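Local coordinates for succinate dehydrogenase (Membrane anchor subunit) (Mycolicibacterium smegmatis, PDB 7D6V), which holds a membrane-embedded Rieske-type iron-sulfur cluster and probably anchors succinate dehydrogenase in the membrane, helping pass electrons from succinate to quinone, at residues T193-V196 / I197-V201; F243-I246 / T247-T250; Q152-H155 / R156-Y160. All coordinates share one frame; numbering follows the deposited sequence.

Interaction 1 (T193-V196 / I197-V201); sequences TGNV and ILLWV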
loop_
_atom_site.group_PDB
_atom_site.type_symbol
_atom_site.label_atom_id
_atom_site.label_comp_id
_atom_site.label_asym_id
_atom_site.label_seq_id
_atom_site.Cartn_x
_atom_site.Cartn_y
_atom_site.Cartn_z
ATOM N N THR C 193 18.965 4.049 44.153
ATOM C CA THR C 193 17.553 3.820 43.879
ATOM C C THR C 193 17.216 4.131 42.429
ATOM O O THR C 193 16.457 3.389 41.793
ATOM C CB THR C 193 16.702 4.659 44.828
ATOM O OG1 THR C 193 17.000 4.296 46.179
ATOM C CG2 THR C 193 15.222 4.432 44.571
ATOM N N GLY C 194 17.768 5.217 41.886
ATOM C CA GLY C 194 17.558 5.499 40.478
ATOM C C GLY C 194 18.110 4.406 39.587
ATOM O O GLY C 194 17.467 4.000 38.614
ATOM N N ASN C 195 19.302 3.902 39.918
ATOM C CA ASN C 195 19.888 2.822 39.134
ATOM C C ASN C 195 19.024 1.569 39.188
ATOM O O ASN C 195 18.810 0.911 38.167
ATOM C CB ASN C 195 21.302 2.525 39.632
ATOM C CG ASN C 195 21.996 1.459 38.815
ATOM O OD1 ASN C 195 22.138 1.586 37.603
ATOM N ND2 ASN C 195 22.435 0.398 39.477
ATOM N N VAL C 196 18.514 1.229 40.372
ATOM C CA VAL C 196 17.675 0.044 40.516
ATOM C C VAL C 196 16.384 0.195 39.722
ATOM O O VAL C 196 15.942 -0.740 39.042
ATOM C CB VAL C 196 17.402 -0.232 42.006
ATOM C CG1 VAL C 196 16.232 -1.183 42.171
ATOM C CG2 VAL C 196 18.638 -0.804 42.660
ATOM N N ILE C 197 15.761 1.374 39.789
ATOM C CA ILE C 197 14.529 1.611 39.041
ATOM C C ILE C 197 14.776 1.486 37.543
ATOM O O ILE C 197 13.996 0.854 36.819
ATOM C CB ILE C 197 13.942 2.987 39.407
ATOM C CG1 ILE C 197 13.404 2.975 40.835
ATOM C CG2 ILE C 197 12.846 3.384 38.435
ATOM C CD1 ILE C 197 13.048 4.347 41.358
ATOM N N LEU C 198 15.866 2.077 37.053
ATOM C CA LEU C 198 16.147 2.018 35.621
ATOM C C LEU C 198 16.497 0.602 35.181
ATOM O O LEU C 198 16.145 0.186 34.070
ATOM C CB LEU C 198 17.265 2.996 35.273
ATOM C CG LEU C 198 16.798 4.452 35.235
ATOM C CD1 LEU C 198 17.972 5.398 35.110
ATOM C CD2 LEU C 198 15.816 4.662 34.099
ATOM N N LEU C 199 17.185 -0.156 36.038
ATOM C CA LEU C 199 17.454 -1.558 35.736
ATOM C C LEU C 199 16.161 -2.353 35.644
ATOM O O LEU C 199 16.017 -3.217 34.775
ATOM C CB LEU C 199 18.373 -2.160 36.794
ATOM C CG LEU C 199 19.854 -1.799 36.711
ATOM C CD1 LEU C 199 20.608 -2.435 37.862
ATOM C CD2 LEU C 199 20.435 -2.234 35.383
ATOM N N TRP C 200 15.214 -2.081 36.542
ATOM C CA TRP C 200 13.916 -2.742 36.457
ATOM C C TRP C 200 13.202 -2.390 35.160
ATOM O O TRP C 200 12.583 -3.254 34.531
ATOM C CB TRP C 200 13.050 -2.365 37.657
ATOM C CG TRP C 200 13.191 -3.280 38.824
ATOM C CD1 TRP C 200 13.567 -2.940 40.084
ATOM C CD2 TRP C 200 12.937 -4.689 38.847
ATOM N NE1 TRP C 200 13.575 -4.046 40.892
ATOM C CE2 TRP C 200 13.190 -5.135 40.157
ATOM C CE3 TRP C 200 12.524 -5.618 37.888
ATOM C CZ2 TRP C 200 13.043 -6.464 40.533
ATOM C CZ3 TRP C 200 12.382 -6.936 38.264
ATOM C CH2 TRP C 200 12.641 -7.348 39.573
ATOM N N VAL C 201 13.268 -1.123 34.751
ATOM C CA VAL C 201 12.633 -0.713 33.500
ATOM C C VAL C 201 13.246 -1.462 32.322
ATOM O O VAL C 201 12.536 -1.973 31.446
ATOM C CB VAL C 201 12.739 0.810 33.317
ATOM C CG1 VAL C 201 12.219 1.219 31.953
ATOM C CG2 VAL C 201 11.973 1.524 34.409
#

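Interaction 2 (F243-I246 / T247-T250); sequences FAWI and TLGT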
loop_
_atom_site.group_PDB
_atom_site.type_symbol
_atom_site.label_atom_id
_atom_site.label_comp_id
_atom_site.label_asym_id
_atom_site.label_seq_id
_atom_site.Cartn_x
_atom_site.Cartn_y
_atom_site.Cartn_z
ATOM N N PHE C 243 16.948 2.279 26.905
ATOM C CA PHE C 243 17.124 1.853 28.286
ATOM C C PHE C 243 18.399 1.046 28.477
ATOM O O PHE C 243 19.006 1.108 29.547
ATOM C CB PHE C 243 15.905 1.056 28.750
ATOM C CG PHE C 243 14.629 1.846 28.743
ATOM C CD1 PHE C 243 14.618 3.172 29.137
ATOM C CD2 PHE C 243 13.441 1.265 28.339
ATOM C CE1 PHE C 243 13.449 3.902 29.128
ATOM C CE2 PHE C 243 12.267 1.990 28.327
ATOM C CZ PHE C 243 12.272 3.312 28.723
ATOM N N ALA C 244 18.840 0.311 27.455
ATOM C CA ALA C 244 20.094 -0.428 27.565
ATOM C C ALA C 244 21.271 0.515 27.793
ATOM O O ALA C 244 22.056 0.340 28.737
ATOM C CB ALA C 244 20.309 -1.267 26.308
ATOM N N TRP C 245 21.395 1.537 26.945
ATOM C CA TRP C 245 22.481 2.498 27.086
ATOM C C TRP C 245 22.349 3.296 28.376
ATOM O O TRP C 245 23.352 3.578 29.047
ATOM C CB TRP C 245 22.507 3.432 25.878
ATOM C CG TRP C 245 22.954 2.765 24.619
ATOM C CD1 TRP C 245 22.188 2.479 23.531
ATOM C CD2 TRP C 245 24.270 2.291 24.318
ATOM N NE1 TRP C 245 22.943 1.860 22.570
ATOM C CE2 TRP C 245 24.227 1.732 23.028
ATOM C CE3 TRP C 245 25.483 2.287 25.013
ATOM C CZ2 TRP C 245 25.346 1.174 22.419
ATOM C CZ3 TRP C 245 26.592 1.734 24.406
ATOM C CH2 TRP C 245 26.517 1.185 23.122
ATOM N N ILE C 246 21.118 3.658 28.746
ATOM C CA ILE C 246 20.912 4.425 29.969
ATOM C C ILE C 246 21.337 3.617 31.186
ATOM O O ILE C 246 21.976 4.143 32.103
ATOM C CB ILE C 246 19.447 4.887 30.072
ATOM C CG1 ILE C 246 19.183 6.028 29.093
ATOM C CG2 ILE C 246 19.119 5.326 31.489
ATOM C CD1 ILE C 246 17.773 6.552 29.149
ATOM N N THR C 247 20.999 2.327 31.217
ATOM C CA THR C 247 21.370 1.508 32.363
ATOM C C THR C 247 22.868 1.244 32.397
ATOM O O THR C 247 23.456 1.167 33.479
ATOM C CB THR C 247 20.585 0.197 32.366
ATOM O OG1 THR C 247 20.793 -0.494 31.131
ATOM C CG2 THR C 247 19.110 0.461 32.581
ATOM N N LEU C 248 23.510 1.123 31.233
ATOM C CA LEU C 248 24.969 1.041 31.227
ATOM C C LEU C 248 25.580 2.282 31.868
ATOM O O LEU C 248 26.450 2.186 32.749
ATOM C CB LEU C 248 25.485 0.870 29.799
ATOM C CG LEU C 248 25.317 -0.501 29.148
ATOM C CD1 LEU C 248 26.250 -0.636 27.960
ATOM C CD2 LEU C 248 25.551 -1.609 30.155
ATOM N N GLY C 249 25.108 3.458 31.454
ATOM C CA GLY C 249 25.621 4.690 32.030
ATOM C C GLY C 249 25.383 4.783 33.524
ATOM O O GLY C 249 26.283 5.133 34.289
ATOM N N THR C 250 24.165 4.462 33.963
ATOM C CA THR C 250 23.844 4.595 35.380
ATOM C C THR C 250 24.597 3.580 36.228
ATOM O O THR C 250 24.963 3.889 37.366
ATOM C CB THR C 250 22.340 4.469 35.610
ATOM O OG1 THR C 250 21.878 3.207 35.123
ATOM C CG2 THR C 250 21.606 5.587 34.901
#

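Interaction 3 (Q152-H155 / R156-Y160); sequences QNIH and RYFFY. With PEV ((1S)-2-{[(2-aminoethoxy)(hydroxy)phosphoryl]oxy}-1-[(palmitoyloxy)methyl]ethyl stearate), chain I; FES (Fe2/s2 (inorganic) cluster), chain J.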
loop_
_atom_site.group_PDB
_atom_site.type_symbol
_atom_site.label_atom_id
_atom_site.label_comp_id
_atom_site.label_asym_id
_atom_site.label_seq_id
_atom_site.Cartn_x
_atom_site.Cartn_y
_atom_site.Cartn_z
ATOM N N GLN C 152 21.604 -18.324 20.999
ATOM C CA GLN C 152 20.972 -17.067 21.376
ATOM C C GLN C 152 19.496 -17.229 21.706
ATOM O O GLN C 152 18.876 -16.269 22.172
ATOM C CB GLN C 152 21.135 -16.038 20.260
ATOM C CG GLN C 152 22.552 -15.891 19.752
ATOM C CD GLN C 152 23.288 -14.757 20.419
ATOM O OE1 GLN C 152 23.041 -14.443 21.579
ATOM N NE2 GLN C 152 24.204 -14.135 19.690
ATOM N N ASN C 153 18.925 -18.407 21.474
ATOM C CA ASN C 153 17.509 -18.661 21.689
ATOM C C ASN C 153 17.168 -18.994 23.135
ATOM O O ASN C 153 15.990 -19.196 23.441
ATOM C CB ASN C 153 17.042 -19.797 20.777
ATOM C CG ASN C 153 17.076 -19.419 19.315
ATOM O OD1 ASN C 153 16.269 -18.615 18.852
ATOM N ND2 ASN C 153 18.010 -19.997 18.577
ATOM N N ILE C 154 18.153 -19.053 24.025
ATOM C CA ILE C 154 17.905 -19.311 25.436
ATOM C C ILE C 154 17.877 -18.011 26.239
ATOM O O ILE C 154 18.096 -18.026 27.447
ATOM C CB ILE C 154 18.925 -20.299 26.020
ATOM C CG1 ILE C 154 20.338 -19.733 25.908
ATOM C CG2 ILE C 154 18.830 -21.635 25.319
ATOM C CD1 ILE C 154 21.402 -20.650 26.446
ATOM N N HIS C 155 17.618 -16.885 25.576
ATOM C CA HIS C 155 17.671 -15.588 26.238
ATOM C C HIS C 155 16.658 -15.468 27.370
ATOM O O HIS C 155 16.900 -14.740 28.337
ATOM C CB HIS C 155 17.455 -14.482 25.210
ATOM C CG HIS C 155 17.534 -13.105 25.782
ATOM N ND1 HIS C 155 18.609 -12.671 26.526
ATOM C CD2 HIS C 155 16.668 -12.069 25.731
ATOM C CE1 HIS C 155 18.404 -11.423 26.903
ATOM N NE2 HIS C 155 17.235 -11.035 26.432
ATOM N N ARG C 156 15.521 -16.161 27.272
ATOM C CA ARG C 156 14.494 -16.045 28.305
ATOM C C ARG C 156 14.974 -16.567 29.654
ATOM O O ARG C 156 14.532 -16.086 30.704
ATOM C CB ARG C 156 13.228 -16.778 27.863
ATOM C CG ARG C 156 13.441 -18.234 27.502
ATOM C CD ARG C 156 12.175 -18.857 26.951
ATOM N NE ARG C 156 11.874 -18.362 25.612
ATOM C CZ ARG C 156 10.937 -18.869 24.821
ATOM N NH1 ARG C 156 10.204 -19.891 25.230
ATOM N NH2 ARG C 156 10.733 -18.355 23.619
ATOM N N TYR C 157 15.894 -17.531 29.657
ATOM C CA TYR C 157 16.397 -18.046 30.924
ATOM C C TYR C 157 17.335 -17.047 31.585
ATOM O O TYR C 157 17.309 -16.868 32.810
ATOM C CB TYR C 157 17.081 -19.389 30.698
ATOM C CG TYR C 157 16.087 -20.463 30.349
ATOM C CD1 TYR C 157 15.612 -21.338 31.311
ATOM C CD2 TYR C 157 15.597 -20.580 29.060
ATOM C CE1 TYR C 157 14.692 -22.307 30.994
ATOM C CE2 TYR C 157 14.678 -21.541 28.736
ATOM C CZ TYR C 157 14.229 -22.401 29.703
ATOM O OH TYR C 157 13.313 -23.364 29.373
ATOM N N PHE C 158 18.152 -16.363 30.787
ATOM C CA PHE C 158 18.930 -15.258 31.326
ATOM C C PHE C 158 18.027 -14.109 31.746
ATOM O O PHE C 158 18.382 -13.346 32.645
ATOM C CB PHE C 158 19.966 -14.802 30.303
ATOM C CG PHE C 158 20.960 -15.865 29.956
ATOM C CD1 PHE C 158 21.761 -16.421 30.935
ATOM C CD2 PHE C 158 21.081 -16.324 28.658
ATOM C CE1 PHE C 158 22.666 -17.408 30.626
ATOM C CE2 PHE C 158 21.988 -17.308 28.344
ATOM C CZ PHE C 158 22.782 -17.850 29.328
ATOM N N PHE C 159 16.851 -13.988 31.132
ATOM C CA PHE C 159 15.865 -13.016 31.595
ATOM C C PHE C 159 15.342 -13.374 32.981
ATOM O O PHE C 159 15.195 -12.499 33.841
ATOM C CB PHE C 159 14.726 -12.916 30.580
ATOM C CG PHE C 159 13.486 -12.269 31.119
ATOM C CD1 PHE C 159 13.452 -10.912 31.375
ATOM C CD2 PHE C 159 12.350 -13.018 31.360
ATOM C CE1 PHE C 159 12.317 -10.321 31.866
ATOM C CE2 PHE C 159 11.213 -12.430 31.853
ATOM C CZ PHE C 159 11.196 -11.081 32.107
ATOM N N TYR C 160 15.057 -14.655 33.219
ATOM C CA TYR C 160 14.653 -15.082 34.559
ATOM C C TYR C 160 15.761 -14.822 35.576
ATOM O O TYR C 160 15.511 -14.325 36.688
ATOM C CB TYR C 160 14.281 -16.565 34.556
ATOM C CG TYR C 160 13.310 -16.979 33.475
ATOM C CD1 TYR C 160 12.273 -16.148 33.086
ATOM C CD2 TYR C 160 13.428 -18.212 32.851
ATOM C CE1 TYR C 160 11.388 -16.527 32.100
ATOM C CE2 TYR C 160 12.550 -18.599 31.863
ATOM C CZ TYR C 160 11.529 -17.753 31.494
ATOM O OH TYR C 160 10.644 -18.130 30.512
HETATM C C48 PEV I . 26.806 -4.297 28.176
HETATM C C47 PEV I . 27.761 -5.483 28.250
HETATM C C46 PEV I . 27.554 -6.415 27.063
HETATM C C45 PEV I . 28.252 -5.868 25.825
HETATM C C44 PEV I . 28.775 -6.986 24.932
HETATM C C43 PEV I . 29.100 -6.485 23.531
HETATM C C42 PEV I . 30.351 -7.160 22.992
HETATM C C41 PEV I . 29.995 -8.239 21.981
HETATM C C40 PEV I . 31.158 -8.535 21.048
HETATM C C39 PEV I . 31.329 -10.032 20.861
HETATM C C38 PEV I . 30.300 -10.554 19.868
HETATM C C37 PEV I . 30.823 -10.461 18.442
HETATM C C36 PEV I . 30.654 -11.781 17.711
HETATM C C35 PEV I . 29.401 -11.770 16.848
HETATM C C34 PEV I . 29.560 -12.713 15.666
HETATM C C33 PEV I . 30.052 -14.077 16.120
HETATM C C32 PEV I . 30.798 -14.778 14.996
HETATM C C31 PEV I . 29.866 -15.682 14.209
HETATM O O31 PEV I . 28.977 -15.214 13.585
HETATM O O2 PEV I . 30.066 -17.061 14.220
HETATM C C2 PEV I . 30.469 -17.555 12.981
HETATM C C1 PEV I . 29.253 -18.142 12.279
HETATM O O3P PEV I . 28.684 -17.144 11.483
HETATM P P PEV I . 28.612 -17.376 9.854
HETATM O O1P PEV I . 29.937 -17.031 9.223
HETATM O O2P PEV I . 27.528 -16.503 9.274
HETATM O O4P PEV I . 28.282 -18.961 9.562
HETATM C C4 PEV I . 29.334 -19.807 9.200
HETATM C C5 PEV I . 29.093 -21.169 9.848
HETATM N N6 PEV I . 30.339 -21.905 9.952
HETATM C C3 PEV I . 31.536 -18.626 13.192
HETATM O O3 PEV I . 32.478 -18.105 14.085
HETATM C C11 PEV I . 32.482 -18.717 15.342
HETATM O O11 PEV I . 32.732 -19.869 15.443
HETATM C C12 PEV I . 32.150 -17.902 16.589
HETATM C C13 PEV I . 33.157 -18.135 17.711
HETATM C C14 PEV I . 33.148 -17.003 18.732
HETATM C C15 PEV I . 31.737 -16.645 19.191
HETATM C C16 PEV I . 31.584 -16.809 20.700
HETATM C C17 PEV I . 30.748 -15.713 21.360
HETATM C C18 PEV I . 30.172 -14.700 20.372
HETATM C C19 PEV I . 28.653 -14.562 20.469
HETATM C C20 PEV I . 28.010 -15.592 21.397
HETATM C C21 PEV I . 26.627 -15.150 21.867
HETATM C C22 PEV I . 26.191 -15.867 23.141
HETATM C C23 PEV I . 25.336 -17.105 22.880
HETATM C C24 PEV I . 25.671 -18.212 23.873
HETATM C C25 PEV I . 24.980 -18.008 25.217
HETATM C C26 PEV I . 25.982 -17.910 26.363
HETATM FE FE1 FES J . 16.950 -7.074 25.324
HETATM FE FE2 FES J . 15.710 -9.029 26.694
HETATM S S1 FES J . 15.584 -8.606 24.539
HETATM S S2 FES J . 17.014 -7.452 27.489
#

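Interaction 1 (T193-V196 / I197-V201)
Residues Thr193 to Val196 meet Ile197 to Val201 one helical turn later, a local contact between side chains four apart within helix 188-204. The backbone is regular: Ile197, Leu198, Leu199 and Trp200 each donate N-H to the carbonyl four residues before, and Ile197 N lies 2.9 Å from Thr193 O with an N-H...O angle of 164°.

Three side-chain pairs follow this spacing. Val196 and Trp200 run side by side in the same direction. CG1 of Val196 stands anti to its own N (chi1 163°), which carries that methyl toward the five-membered part of the indole, 3.8 Å from Trp200 CD1. Asn195 and Leu199 are turned obliquely to each other, and the amide touches the leucine through its nitrogen, Asn195 ND2 being 3.7 Å from Leu199 CD1. The lightest touch is methyl to methyl, from Thr193 CG2 to Ile197 CD1 at 3.9 Å.

The polar ends of these side chains are held by other partners. Thr193 OG1 bonds to the carbonyl of Asn189 one turn back. Trp200 NE1 donates to Thr170 OG1 on helix 155-175, which fixes the rotation of the indole, while Asn195 OD1 pairs with Thr250 OG1 on helix 240-264. Val196 packs with Trp200 against helix 155-175, and Leu198 faces helix 240-264.

Apolar contacts to two neighbours, with a few side-chain hydrogen bonds among them, are consistent with a helix inside the membrane-anchor bundle, packed between helices 155-175 and 240-264.

Interaction 2 (F243-I246 / T247-T250)
Thr247 reaches back within one turn of helix 240-264, the last long helix of this membrane-anchor bundle: its amide donates to Phe243 O, while its hydroxyl lies near the carbonyls of both Phe243 and Ala244. The contact is local, between residues three and four apart.

The backbone bonds come first. Thr247, Leu248, Gly249 and Thr250 donate N-H to the carbonyls of Phe243, Ala244, Trp245 and Ile246 in turn; Gly249 N to Trp245 O, at 3.0 Å, is the straightest at 167°.

The threonine hydroxyls form the second group. In Thr247, chi1 of 56° sets OG1 between the backbone N and carbonyl carbon, turned back toward the preceding turn. There Thr247 OG1 lies 2.9 Å from Phe243 O and 2.8 Å from Ala244 O, and its single proton can serve either carbonyl. Arg111 NH2 donates to Thr247 OG1, so a polar cluster forms where the helix faces Arg111, whose NH1 also makes a weak bond to Ala244 O. Thr250 has the same rotamer. The main partner of its hydroxyl outside the segment is Asn195 OD1 of helix 188-204; Thr250 OG1 is also 3.2 Å from Ile246 O and 3.1 Å from Thr247 O, alternatives that the single proton leaves unsettled.

Apolar contacts make up the rest. Leu248 lies beside the benzo part of Trp245 and also touches Tyr117 and a bound phosphatidylethanolamine, as a member of that lipid's pocket, while Trp245 NE1 bonds to Tyr116 OH, with the two rings meeting at a steep angle. The meeting of leucine and indole is loose and oblique, with Leu248 CD1 4.2 Å from Trp245 CE3.

Interaction 3 (Q152-H155 / R156-Y160)
His155 binds iron through its ring and accepts the amide of Phe159 through its backbone, so a cluster ligand is also the first residue of helix 155-175. This is part of the membrane-embedded Rieske-type site. His155 NE2 sits 2.5 Å from FE2 of the cluster, with the metal in the plane of the imidazole at its edge. A chi1 of -178° sets CG anti to the backbone N and places NE2 at the cluster. Cys206 SG is a further ligand, a bond from ND1 to Thr113 OG1 fixes the ring's rotation, and Phe110 lies nearly parallel to the imidazole.

Two backbone bonds open the helix, both with an N-H...O angle of 143°; what differs is the approach to the carbonyl. Phe159 N reaches His155 O at 2.9 Å in the carbonyl plane, whereas Tyr157 N meets Ile154 O at 3.2 Å from above it, 52° out of the plane. Ile154 is the N-cap residue, and its carbonyl oxygen also lies at the edge of the Tyr157 ring.

Ile154 then crosses Phe158 obliquely, with Ile154 CG1 3.8 Å from Phe158 CE2. The same isoleucine touches bound ubiquinone-1, so the quinone contact and the iron ligand are neighbours in sequence. Arg156 forms salt bridges through NH1 with Asp233 and Asp237 and through NH2 with Glu229, all of the iron-sulfur subunit.

Before the helix, Gln152 NE2 lies 3.4 Å from C21 of the bound phosphatidylethanolamine PEV.

Along the chain the order is interaction 3, interaction 1, interaction 2, in series without nesting or crossing. Each covers one continuous run of residues and closes no more than a helical turn. Interaction 3 starts helix 155-175; interaction 1 lies in helix 188-204, the next helix, and interaction 2 in helix 240-264. Interactions 1 and 2 touch directly: besides the Asn195-Thr250 pair, Leu198 CD1 packs on Thr250 CG2 at 3.6 Å and Val201 CG1 on Phe243 CE2 at 3.7 Å. Interaction 3 stands apart, its centre about 20 Å from each of the other two centres, and joins the bundle to the iron-sulfur subunit.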